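Side-chain contacts in amidase, hydantoinase/carbamoylase family (Paraburkholderia phymatum, PDB 6C0D), which probably hydrolyses N-carbamoyl-L-amino acids as a zinc-binding homodimeric amidase of the peptidase M20 family: residues V148-D153 / A369-Q374; E123-V128 / R186-A191; A246-F251 / G286-H291. One frame throughout, in Å; residues are numbered along the deposited sequence. Where two conformers were deposited one is given.

Overall arrangement
From the N terminus, the chain first reaches 123-128, the first half of contact 2, on strand 125-130, and then 148-153 of contact 1. Contact 2 closes at 186-191, before contact 1 does, so the two cross. They also touch: Arg186 reaches the carbonyl of Val148, and their centres are about 17 Å apart. Both lie in the part of the fold that carries the zinc site. The chain then passes into a separate helix-and-strand layer, where contact 3 joins 246-251 to 286-291. Contact 3 is nested within the long loop that contact 1 closes at 369-374. Its centre is about 52 Å from that of contact 2, across the chain's centre.

Contact 1 of 3, residues V148-D153 / A369-Q374; sequences VGDAID and AQVIAQ. With EDO (1,2-ethanediol), chain I.
Val148 meets Val371 and Ile372 through its two methyl branches, and these apolar touches make up most of the contact. CG2 of Val148 lies 3.9 Å from CG1 of Val371. The other branch, CG1, faces the start of the Ile372 side chain, with Val148 CG1 4.1 Å from Ile372 CG1. Val148 CG1 is also 4.0 Å from Ile372 CA, so it rests against the helix backbone as well. Val371 holds its CG1 anti to the backbone N (chi1 169°), which brings that methyl to both Val148 and Asp150.

The polar part is mediated by water. The carboxylate of Asp150 runs past Val371 in the opposite direction, and Asp150 OD2 comes within 3.8 Å of Val371 CG1. One water bridges the two residues, 2.8 Å from Asp150 OD2 and 3.0 Å from Val371 O. A second water lies between Asp150 OD1 and Gln374 OE1, with weak bonds to each. Asp150 OD1 also has a weak hydrogen bond with His375.

Within 369-374, the amide of Gln374 folds back on the chain. Gln374 NE2 donates to Gln370 O at 2.8 Å, from a position tilted out of the carbonyl plane. Just beyond, a 1,2-ethanediol, probably from the crystallisation liquor, donates from O1 to Ala373 O.

Gly149 ends helix 142-148 in a Schellman motif with positive phi (83°), and the chain turns there before Ile152 takes the N-cap position of helix 153-158. The contact thus joins the end of one helix to helix 368-372. Ile372 also packs on Tyr192 of strand 189-198 and on Trp131, with its side chain about 12 Å from the bound zinc.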
loop_
_atom_site.group_PDB
_atom_site.type_symbol
_atom_site.label_atom_id
_atom_site.label_comp_id
_atom_site.label_asym_id
_atom_site.label_seq_id
_atom_site.Cartn_x
_atom_site.Cartn_y
_atom_site.Cartn_z
ATOM N N VAL A 148 -27.068 9.565 28.204
ATOM C CA VAL A 148 -27.760 10.786 27.783
ATOM C C VAL A 148 -29.019 10.507 26.988
ATOM O O VAL A 148 -29.719 11.455 26.602
ATOM C CB VAL A 148 -26.837 11.721 26.968
ATOM C CG1 VAL A 148 -25.547 12.008 27.751
ATOM C CG2 VAL A 148 -26.519 11.136 25.609
ATOM N N GLY A 149 -29.343 9.243 26.734
ATOM C CA GLY A 149 -30.561 8.945 26.005
ATOM C C GLY A 149 -30.451 9.040 24.502
ATOM O O GLY A 149 -31.481 9.085 23.825
ATOM N N ASP A 150 -29.235 9.093 23.953
ATOM C CA ASP A 150 -29.044 8.974 22.512
ATOM C C ASP A 150 -29.474 7.582 22.044
ATOM O O ASP A 150 -29.630 6.650 22.839
ATOM C CB ASP A 150 -27.581 9.233 22.129
ATOM C CG ASP A 150 -27.182 10.709 22.227
ATOM O OD1 ASP A 150 -28.064 11.578 22.384
ATOM O OD2 ASP A 150 -25.963 11.005 22.147
ATOM N N ALA A 151 -29.665 7.438 20.732
ATOM C CA ALA A 151 -30.169 6.180 20.184
ATOM C C ALA A 151 -29.162 5.047 20.371
ATOM O O ALA A 151 -27.988 5.177 20.005
ATOM C CB ALA A 151 -30.501 6.345 18.700
ATOM N N ILE A 152 -29.623 3.934 20.951
ATOM C CA ILE A 152 -28.800 2.743 21.132
ATOM C C ILE A 152 -29.520 1.465 20.733
ATOM O O ILE A 152 -28.932 0.384 20.822
ATOM C CB ILE A 152 -28.284 2.614 22.583
ATOM C CG1 ILE A 152 -29.447 2.350 23.540
ATOM C CG2 ILE A 152 -27.497 3.861 23.016
ATOM C CD1 ILE A 152 -29.029 1.994 24.952
ATOM N N ASP A 153 -30.780 1.550 20.294
ATOM C CA ASP A 153 -31.575 0.346 20.054
ATOM C C ASP A 153 -30.994 -0.493 18.923
ATOM O O ASP A 153 -30.917 -1.722 19.034
ATOM C CB ASP A 153 -33.024 0.728 19.751
ATOM C CG ASP A 153 -33.710 1.389 20.931
ATOM O OD1 ASP A 153 -33.621 0.847 22.053
ATOM O OD2 ASP A 153 -34.329 2.459 20.738
ATOM N N ALA A 369 -16.774 12.561 26.901
ATOM C CA ALA A 369 -17.175 13.941 27.172
ATOM C C ALA A 369 -17.788 14.610 25.947
ATOM O O ALA A 369 -18.600 15.530 26.087
ATOM C CB ALA A 369 -15.974 14.758 27.655
ATOM N N GLN A 370 -17.399 14.192 24.738
ATOM C CA GLN A 370 -17.988 14.829 23.566
ATOM C C GLN A 370 -19.468 14.480 23.432
ATOM O O GLN A 370 -20.240 15.264 22.862
ATOM C CB GLN A 370 -17.226 14.433 22.297
ATOM C CG GLN A 370 -17.614 13.112 21.722
ATOM C CD GLN A 370 -16.645 12.669 20.652
ATOM O OE1 GLN A 370 -15.473 13.025 20.701
ATOM N NE2 GLN A 370 -17.127 11.894 19.682
ATOM N N VAL A 371 -19.870 13.306 23.919
ATOM C CA VAL A 371 -21.280 12.920 23.917
ATOM C C VAL A 371 -22.030 13.645 25.033
ATOM O O VAL A 371 -23.126 14.185 24.828
ATOM C CB VAL A 371 -21.402 11.390 24.059
ATOM C CG1 VAL A 371 -22.860 10.959 24.323
ATOM C CG2 VAL A 371 -20.841 10.688 22.812
ATOM N N ILE A 372 -21.458 13.644 26.232
ATOM C CA ILE A 372 -22.161 14.194 27.391
ATOM C C ILE A 372 -22.299 15.710 27.272
ATOM O O ILE A 372 -23.327 16.283 27.654
ATOM C CB ILE A 372 -21.438 13.758 28.677
ATOM C CG1 ILE A 372 -21.657 12.250 28.872
ATOM C CG2 ILE A 372 -21.944 14.555 29.914
ATOM C CD1 ILE A 372 -20.617 11.599 29.732
ATOM N N ALA A 373 -21.290 16.375 26.690
ATOM C CA ALA A 373 -21.274 17.837 26.606
ATOM C C ALA A 373 -22.441 18.404 25.814
ATOM O O ALA A 373 -22.783 19.582 25.990
ATOM C CB ALA A 373 -19.964 18.324 25.974
ATOM N N GLN A 374 -23.045 17.612 24.934
ATOM C CA GLN A 374 -24.181 18.087 24.163
ATOM C C GLN A 374 -25.465 18.130 24.993
ATOM O O GLN A 374 -26.476 18.645 24.509
ATOM C CB GLN A 374 -24.323 17.207 22.908
ATOM C CG GLN A 374 -22.966 17.087 22.136
ATOM C CD GLN A 374 -22.986 16.162 20.913
ATOM O OE1 GLN A 374 -24.021 15.976 20.274
ATOM N NE2 GLN A 374 -21.818 15.591 20.576
HETATM C C1 EDO I . -25.139 21.365 27.506
HETATM O O1 EDO I . -24.572 21.749 26.254
HETATM C C2 EDO I . -25.426 22.602 28.349
HETATM O O2 EDO I . -24.252 23.420 28.390
HETATM O O HOH W 1 -24.925 13.624 22.506
HETATM O O HOH W 2 -26.958 14.122 20.486
#

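Contact 2 of 3, residues E123-V128 / R186-A191; sequences EFAVDV and RKRQRA
In the zinc-carrying part of the M20 fold, a salt bridge runs from Asp127 of strand 125-130 to Arg188, the residue that leads into strand 189-198. Arg188 grips the carboxylate end-on with two nitrogens. Arg188 NH1 donates to Asp127 OD1 at 2.9 Å in an almost straight bond (176°). Arg188 NH2 donates to Asp127 OD2 at 2.7 Å. Both oxygens use their syn lone pairs, and the carboxylate and guanidinium planes are only 14° apart. The two groups therefore meet edge to edge, nearly coplanar. Arg188 reaches this far because its chain is extended from CG to NE, with CG anti to the backbone N.

The two strands are not direct neighbours. Strand 83-88 runs between them, parallel to both, and pairs with each. The side chains of Asp127, Arg188 and Gln189 therefore meet across it.

Gln189 adds a third bond to the carboxylate. Gln189 NE2 donates to Asp127 OD2 at 2.9 Å, nearly along the C-O axis. The amide plane is turned 72° from that of the carboxylate, yet Asp127 OD2 lies close to the amide plane. OD2 thus takes two donors, one from each residue. The other end of the Gln189 amide, OE1, is held by Asp185 N. Ala125 CB lies 4.2 Å from Arg188 NH1, beside the bridge. Asp127 OD1 also accepts from the backbone N of Ser77, and Arg76 NH2 lies close to Arg188 NE, so the carboxylate probably helps to offset two positive charges.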
loop_
_atom_site.group_PDB
_atom_site.type_symbol
_atom_site.label_atom_id
_atom_site.label_comp_id
_atom_site.label_asym_id
_atom_site.label_seq_id
_atom_site.Cartn_x
_atom_site.Cartn_y
_atom_site.Cartn_z
ATOM N N GLU A 123 -21.392 18.104 51.994
ATOM C CA GLU A 123 -22.756 18.065 51.477
ATOM C C GLU A 123 -22.829 17.844 49.969
ATOM O O GLU A 123 -23.906 17.509 49.466
ATOM C CB GLU A 123 -23.494 19.367 51.818
ATOM C CG GLU A 123 -23.596 19.605 53.296
ATOM C CD GLU A 123 -24.250 20.931 53.645
ATOM O OE1 GLU A 123 -24.843 21.571 52.743
ATOM O OE2 GLU A 123 -24.164 21.330 54.828
ATOM N N PHE A 124 -21.730 18.026 49.232
ATOM C CA PHE A 124 -21.831 18.118 47.779
ATOM C C PHE A 124 -22.021 16.735 47.164
ATOM O O PHE A 124 -21.200 15.838 47.384
ATOM C CB PHE A 124 -20.570 18.744 47.186
ATOM C CG PHE A 124 -20.244 20.134 47.689
ATOM C CD1 PHE A 124 -21.152 20.888 48.417
ATOM C CD2 PHE A 124 -18.990 20.679 47.405
ATOM C CE1 PHE A 124 -20.809 22.170 48.858
ATOM C CE2 PHE A 124 -18.647 21.951 47.837
ATOM C CZ PHE A 124 -19.550 22.689 48.562
ATOM N N ALA A 125 -23.068 16.574 46.346
ATOM C CA ALA A 125 -23.276 15.310 45.650
ATOM C C ALA A 125 -22.265 15.152 44.514
ATOM O O ALA A 125 -22.174 16.007 43.625
ATOM C CB ALA A 125 -24.709 15.222 45.116
ATOM N N VAL A 126 -21.510 14.052 44.543
ATOM C CA VAL A 126 -20.582 13.685 43.470
ATOM C C VAL A 126 -20.917 12.261 43.035
ATOM O O VAL A 126 -20.923 11.352 43.871
ATOM C CB VAL A 126 -19.117 13.765 43.929
ATOM C CG1 VAL A 126 -18.174 13.343 42.771
ATOM C CG2 VAL A 126 -18.793 15.185 44.436
ATOM N N ASP A 127 -21.229 12.077 41.745
ATOM C CA ASP A 127 -21.454 10.764 41.139
ATOM C C ASP A 127 -20.179 10.337 40.413
ATOM O O ASP A 127 -19.409 11.183 39.952
ATOM C CB ASP A 127 -22.606 10.773 40.113
ATOM C CG ASP A 127 -23.968 11.169 40.696
ATOM O OD1 ASP A 127 -24.194 11.118 41.930
ATOM O OD2 ASP A 127 -24.862 11.493 39.874
ATOM N N VAL A 128 -19.952 9.022 40.305
ATOM C CA VAL A 128 -18.757 8.501 39.642
ATOM C C VAL A 128 -19.163 7.499 38.571
ATOM O O VAL A 128 -19.988 6.618 38.829
ATOM C CB VAL A 128 -17.799 7.842 40.665
ATOM C CG1 VAL A 128 -16.538 7.341 39.983
ATOM C CG2 VAL A 128 -17.459 8.831 41.777
ATOM N N ARG A 186 -31.380 15.500 34.077
ATOM C CA ARG A 186 -30.927 16.866 33.833
ATOM C C ARG A 186 -31.302 17.835 34.954
ATOM O O ARG A 186 -30.647 18.871 35.095
ATOM C CB ARG A 186 -31.494 17.368 32.501
ATOM C CG ARG A 186 -30.833 16.717 31.294
ATOM C CD ARG A 186 -31.786 16.644 30.096
ATOM N NE ARG A 186 -31.175 15.976 28.941
ATOM C CZ ARG A 186 -31.186 14.659 28.738
ATOM N NH1 ARG A 186 -31.772 13.847 29.611
ATOM N NH2 ARG A 186 -30.604 14.150 27.660
ATOM N N LYS A 187 -32.344 17.550 35.740
ATOM C CA LYS A 187 -32.628 18.435 36.865
ATOM C C LYS A 187 -31.588 18.282 37.977
ATOM O O LYS A 187 -31.258 19.264 38.652
ATOM C CB LYS A 187 -34.030 18.172 37.415
ATOM N N ARG A 188 -31.053 17.073 38.171
ATOM C CA ARG A 188 -30.122 16.777 39.260
ATOM C C ARG A 188 -28.653 16.890 38.852
ATOM O O ARG A 188 -27.865 17.522 39.562
ATOM C CB ARG A 188 -30.412 15.369 39.809
ATOM C CG ARG A 188 -29.396 14.839 40.814
ATOM C CD ARG A 188 -29.801 13.475 41.397
ATOM N NE ARG A 188 -28.753 13.076 42.321
ATOM C CZ ARG A 188 -27.605 12.517 41.942
ATOM N NH1 ARG A 188 -26.664 12.263 42.843
ATOM N NH2 ARG A 188 -27.390 12.213 40.662
ATOM N N GLN A 189 -28.255 16.264 37.738
ATOM C CA GLN A 189 -26.851 16.192 37.314
ATOM C C GLN A 189 -26.533 17.402 36.444
ATOM O O GLN A 189 -26.990 17.493 35.299
ATOM C CB GLN A 189 -26.609 14.871 36.585
ATOM C CG GLN A 189 -26.718 13.691 37.566
ATOM C CD GLN A 189 -27.031 12.364 36.911
ATOM O OE1 GLN A 189 -27.834 12.298 35.988
ATOM N NE2 GLN A 189 -26.395 11.290 37.395
ATOM N N ARG A 190 -25.757 18.340 36.986
ATOM C CA ARG A 190 -25.626 19.631 36.329
ATOM C C ARG A 190 -24.255 19.882 35.719
ATOM O O ARG A 190 -24.088 20.905 35.041
ATOM C CB ARG A 190 -25.949 20.768 37.304
ATOM C CG ARG A 190 -27.405 20.790 37.779
ATOM C CD ARG A 190 -28.391 20.821 36.619
ATOM N NE ARG A 190 -28.110 21.876 35.649
ATOM C CZ ARG A 190 -28.030 21.678 34.336
ATOM N NH1 ARG A 190 -28.218 20.466 33.836
ATOM N NH2 ARG A 190 -27.773 22.692 33.521
ATOM N N ALA A 191 -23.300 18.978 35.903
ATOM C CA ALA A 191 -21.966 19.178 35.340
ATOM C C ALA A 191 -21.265 17.836 35.263
ATOM O O ALA A 191 -21.548 16.937 36.054
ATOM C CB ALA A 191 -21.136 20.146 36.186
#

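Contact 3 of 3, residues A246-F251 / G286-H291; sequences AALVAF and GKAVLH
Helix 246-251 lies over strand 287-291, their axes 8.4 Å apart at closest and their N-to-C directions 30° apart. Leu248 makes the contact from the helix side. Its CB bond points toward the strand, and with CG anti to the backbone N (chi1 -179°) the branch end reaches it. CD1 does most of the touching. Leu248 CD1 lies 3.8 Å from Ala288 CB and 3.6 Å from Val289 C, so it rests on the strand backbone as much as on side chains. Leu290 meets the same group obliquely, further along the strand, with Leu290 CD2 3.9 Å from Leu248 CG and 4.1 Å from Leu248 CD2.

Leu248 also packs on Phe226 of strand 210-227 and on Ile274 of strand 268-277, the two strands that flank 283-296. On the far side of the helix, Val249 meets Val249 of the second subunit.

Apart from the peptide group of Val289, the touching groups are aliphatic. The helix thus meets the strand by apolar van der Waals contact, within the helix-on-sheet layer of the domain that meets the second subunit, consistent with the dimerisation domain of M20 enzymes.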
loop_
_atom_site.group_PDB
_atom_site.type_symbol
_atom_site.label_atom_id
_atom_site.label_comp_id
_atom_site.label_asym_id
_atom_site.label_seq_id
_atom_site.Cartn_x
_atom_site.Cartn_y
_atom_site.Cartn_z
ATOM N N ALA A 246 1.253 8.148 -9.599
ATOM C CA ALA A 246 1.884 9.454 -9.756
ATOM C C ALA A 246 0.874 10.575 -9.546
ATOM O O ALA A 246 1.202 11.609 -8.947
ATOM C CB ALA A 246 2.520 9.577 -11.139
ATOM N N ALA A 247 -0.352 10.395 -10.055
ATOM C CA ALA A 247 -1.411 11.359 -9.776
ATOM C C ALA A 247 -1.653 11.480 -8.275
ATOM O O ALA A 247 -1.741 12.586 -7.732
ATOM C CB ALA A 247 -2.694 10.937 -10.495
ATOM N N LEU A 248 -1.747 10.344 -7.587
ATOM C CA LEU A 248 -2.017 10.371 -6.151
ATOM C C LEU A 248 -0.962 11.183 -5.410
ATOM O O LEU A 248 -1.283 11.999 -4.532
ATOM C CB LEU A 248 -2.063 8.935 -5.617
ATOM C CG LEU A 248 -2.351 8.726 -4.120
ATOM C CD1 LEU A 248 -2.941 7.337 -3.898
ATOM C CD2 LEU A 248 -1.077 8.871 -3.261
ATOM N N VAL A 249 0.317 10.943 -5.723
ATOM C CA VAL A 249 1.413 11.611 -5.023
ATOM C C VAL A 249 1.386 13.107 -5.299
ATOM O O VAL A 249 1.611 13.941 -4.411
ATOM C CB VAL A 249 2.749 10.965 -5.452
ATOM C CG1 VAL A 249 3.927 11.886 -5.204
ATOM C CG2 VAL A 249 2.935 9.624 -4.757
ATOM N N ALA A 250 1.126 13.478 -6.558
ATOM C CA ALA A 250 1.021 14.897 -6.895
ATOM C C ALA A 250 -0.146 15.538 -6.148
ATOM O O ALA A 250 -0.061 16.684 -5.691
ATOM C CB ALA A 250 0.819 15.062 -8.405
ATOM N N PHE A 251 -1.244 14.809 -6.023
ATOM C CA PHE A 251 -2.422 15.363 -5.369
ATOM C C PHE A 251 -2.147 15.641 -3.898
ATOM O O PHE A 251 -2.639 16.634 -3.355
ATOM C CB PHE A 251 -3.604 14.411 -5.540
ATOM C CG PHE A 251 -4.956 15.066 -5.269
ATOM C CD1 PHE A 251 -5.728 15.550 -6.317
ATOM C CD2 PHE A 251 -5.405 15.242 -3.974
ATOM C CE1 PHE A 251 -6.969 16.171 -6.074
ATOM C CE2 PHE A 251 -6.642 15.878 -3.727
ATOM C CZ PHE A 251 -7.410 16.328 -4.773
ATOM N N GLY A 286 -2.712 1.346 -12.614
ATOM C CA GLY A 286 -3.908 1.870 -13.255
ATOM C C GLY A 286 -4.932 2.449 -12.292
ATOM O O GLY A 286 -5.850 3.174 -12.699
ATOM N N LYS A 287 -4.791 2.119 -11.011
ATOM C CA LYS A 287 -5.648 2.648 -9.955
ATOM C C LYS A 287 -4.812 2.876 -8.708
ATOM O O LYS A 287 -3.802 2.202 -8.489
ATOM C CB LYS A 287 -6.813 1.706 -9.610
ATOM C CG LYS A 287 -7.802 1.477 -10.750
ATOM C CD LYS A 287 -8.929 0.530 -10.323
ATOM C CE LYS A 287 -9.917 0.296 -11.468
ATOM N NZ LYS A 287 -10.953 -0.733 -11.133
ATOM N N ALA A 288 -5.259 3.819 -7.877
ATOM C CA ALA A 288 -4.568 4.155 -6.642
ATOM C C ALA A 288 -5.582 4.788 -5.696
ATOM O O ALA A 288 -6.503 5.482 -6.140
ATOM C CB ALA A 288 -3.403 5.112 -6.891
ATOM N N VAL A 289 -5.401 4.572 -4.395
ATOM C CA VAL A 289 -6.313 5.133 -3.400
ATOM C C VAL A 289 -5.510 5.566 -2.181
ATOM O O VAL A 289 -4.548 4.900 -1.779
ATOM C CB VAL A 289 -7.424 4.124 -3.018
ATOM C CG1 VAL A 289 -6.819 2.856 -2.450
ATOM C CG2 VAL A 289 -8.413 4.749 -2.009
ATOM N N LEU A 290 -5.884 6.714 -1.615
ATOM C CA LEU A 290 -5.317 7.130 -0.342
ATOM C C LEU A 290 -6.454 7.305 0.655
ATOM O O LEU A 290 -7.602 7.557 0.274
ATOM C CB LEU A 290 -4.495 8.432 -0.454
ATOM C CG LEU A 290 -5.169 9.779 -0.797
ATOM C CD1 LEU A 290 -5.929 10.411 0.410
ATOM C CD2 LEU A 290 -4.117 10.752 -1.278
ATOM N N HIS A 291 -6.121 7.166 1.928
ATOM C CA HIS A 291 -7.025 7.489 3.021
ATOM C C HIS A 291 -6.539 8.774 3.681
ATOM O O HIS A 291 -5.348 8.898 4.002
ATOM C CB HIS A 291 -7.075 6.342 4.031
ATOM C CG HIS A 291 -7.601 5.062 3.456
ATOM N ND1 HIS A 291 -8.070 4.029 4.239
ATOM C CD2 HIS A 291 -7.733 4.650 2.174
ATOM C CE1 HIS A 291 -8.483 3.042 3.461
ATOM N NE2 HIS A 291 -8.290 3.396 2.205
#